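Side-chain contact in aldehyde dehydrogenase (Listeria monocytogenes, PDB 3K9D), which probably oxidises aldehyde or oxo groups, with NAD or NADP as the electron acceptor: residues A[390-394]-A[395-399]. Residues are numbered along the deposited sequence; the frame is centred on the assembly and turned at random.
Sequences LKKPV and SRLLV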
loop_
_atom_site.group_PDB
_atom_site.type_symbol
_atom_site.label_atom_id
_atom_site.label_comp_id
_atom_site.label_asym_id
_atom_site.label_seq_id
_atom_site.Cartn_x
_atom_site.Cartn_y
_atom_site.Cartn_z
ATOM N N LEU A 390 -1.583 17.739 15.047
ATOM C CA LEU A 390 -2.882 17.510 14.425
ATOM C C LEU A 390 -3.019 18.185 13.049
ATOM O O LEU A 390 -3.956 17.913 12.314
ATOM C CB LEU A 390 -3.986 17.996 15.369
ATOM C CG LEU A 390 -4.279 17.189 16.641
ATOM C CD1 LEU A 390 -5.109 18.012 17.610
ATOM C CD2 LEU A 390 -5.008 15.903 16.294
ATOM N N LYS A 391 -2.075 19.053 12.699
ATOM C CA LYS A 391 -2.279 19.954 11.577
ATOM C C LYS A 391 -1.197 19.991 10.509
ATOM O O LYS A 391 -1.517 20.165 9.329
ATOM C CB LYS A 391 -2.589 21.372 12.094
ATOM C CG LYS A 391 -4.019 21.546 12.523
ATOM C CD LYS A 391 -4.338 22.978 12.906
ATOM C CE LYS A 391 -5.834 23.143 13.177
ATOM N NZ LYS A 391 -6.339 22.309 14.314
ATOM N N LYS A 392 0.068 19.849 10.902
ATOM C CA LYS A 392 1.188 19.930 9.940
ATOM C C LYS A 392 1.165 18.749 8.980
ATOM O O LYS A 392 1.152 17.596 9.426
ATOM C CB LYS A 392 2.551 19.989 10.657
ATOM C CG LYS A 392 2.759 21.161 11.647
ATOM C CD LYS A 392 2.840 22.521 10.980
ATOM C CE LYS A 392 1.508 23.259 11.022
ATOM N NZ LYS A 392 0.912 23.518 12.374
ATOM N N PRO A 393 1.164 19.024 7.654
ATOM C CA PRO A 393 1.000 17.919 6.694
ATOM C C PRO A 393 2.282 17.099 6.487
ATOM O O PRO A 393 2.921 17.173 5.433
ATOM C CB PRO A 393 0.564 18.629 5.409
ATOM C CG PRO A 393 1.198 20.024 5.510
ATOM C CD PRO A 393 1.319 20.336 6.991
ATOM N N VAL A 394 2.655 16.335 7.505
ATOM C CA VAL A 394 3.849 15.475 7.468
ATOM C C VAL A 394 3.494 14.100 8.001
ATOM O O VAL A 394 2.443 13.926 8.599
ATOM C CB VAL A 394 5.056 16.045 8.295
ATOM C CG1 VAL A 394 5.557 17.365 7.706
ATOM C CG2 VAL A 394 4.712 16.187 9.775
ATOM N N SER A 395 4.375 13.133 7.789
ATOM C CA SER A 395 4.187 11.791 8.335
ATOM C C SER A 395 5.000 11.554 9.593
ATOM O O SER A 395 4.691 10.659 10.390
ATOM C CB SER A 395 4.529 10.745 7.290
ATOM O OG SER A 395 3.710 10.923 6.143
ATOM N N ARG A 396 6.047 12.352 9.769
ATOM C CA ARG A 396 6.859 12.271 10.977
ATOM C C ARG A 396 7.105 13.679 11.495
ATOM O O ARG A 396 7.667 14.516 10.805
ATOM C CB ARG A 396 8.168 11.469 10.749
ATOM C CG ARG A 396 9.030 11.957 9.591
ATOM C CD ARG A 396 10.046 10.942 9.067
ATOM N NE ARG A 396 9.465 9.659 8.686
ATOM C CZ ARG A 396 8.686 9.416 7.627
ATOM N NH1 ARG A 396 8.341 10.368 6.780
ATOM N NH2 ARG A 396 8.242 8.179 7.417
ATOM N N LEU A 397 6.644 13.949 12.709
ATOM C CA LEU A 397 6.890 15.246 13.322
ATOM C C LEU A 397 7.805 15.100 14.528
ATOM O O LEU A 397 7.478 14.466 15.521
ATOM C CB LEU A 397 5.587 15.943 13.698
ATOM C CG LEU A 397 5.586 17.473 13.636
ATOM C CD1 LEU A 397 4.160 17.938 13.516
ATOM C CD2 LEU A 397 6.232 18.100 14.842
ATOM N N LEU A 398 8.968 15.717 14.433
ATOM C CA LEU A 398 9.998 15.490 15.430
ATOM C C LEU A 398 10.015 16.572 16.496
ATOM O O LEU A 398 9.936 17.750 16.186
ATOM C CB LEU A 398 11.345 15.330 14.747
ATOM C CG LEU A 398 11.285 14.294 13.628
ATOM C CD1 LEU A 398 12.572 14.323 12.876
ATOM C CD2 LEU A 398 10.957 12.876 14.133
ATOM N N VAL A 399 10.066 16.141 17.758
ATOM C CA VAL A 399 10.080 17.058 18.881
ATOM C C VAL A 399 11.406 16.939 19.637
ATOM O O VAL A 399 11.784 15.844 20.076
ATOM C CB VAL A 399 8.871 16.838 19.831
ATOM C CG1 VAL A 399 8.844 17.900 20.925
ATOM C CG2 VAL A 399 7.537 16.849 19.046
#
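Leu397 points back at the chain that leads into its strand and meets two side chains there. Its CD1 lies against the base of Lys392, 3.9 Å from CB and 4.0 Å from CG, and the two side chains cross at a slant. Lys392 makes this contact with its first methylenes. Bends at chi2, chi3 and chi4 then carry the amino end away, and the lysine pairs with Phe388 in a cation-pi contact. The second partner is Val394. Its CG2 stands 4.0 Å from Leu397 CB and 3.5 Å from Arg396 O. A chi1 of -64° sets CG1 anti to the carbonyl carbon, which leaves CG2 between the backbone N and the carbonyl carbon. The bend belongs to the beta-alpha-beta unit of strand 374-378, helix 382-391 and strand 396-399. Pro393 centres an inverse gamma turn, closed by a bond of 2.7 Å from Val394 N to Lys392 O. Ser395 turns the corner and bonds through OG to Gly372 O, while the side chain of Arg396 leaves the backbone away from residues 390-394 and bonds through NH2 to Asn433 OD1 and through NH1 to Gly421 O. Strand 396-399 pairs in parallel with a strand of the second subunit, whose Ile445 packs on Leu397.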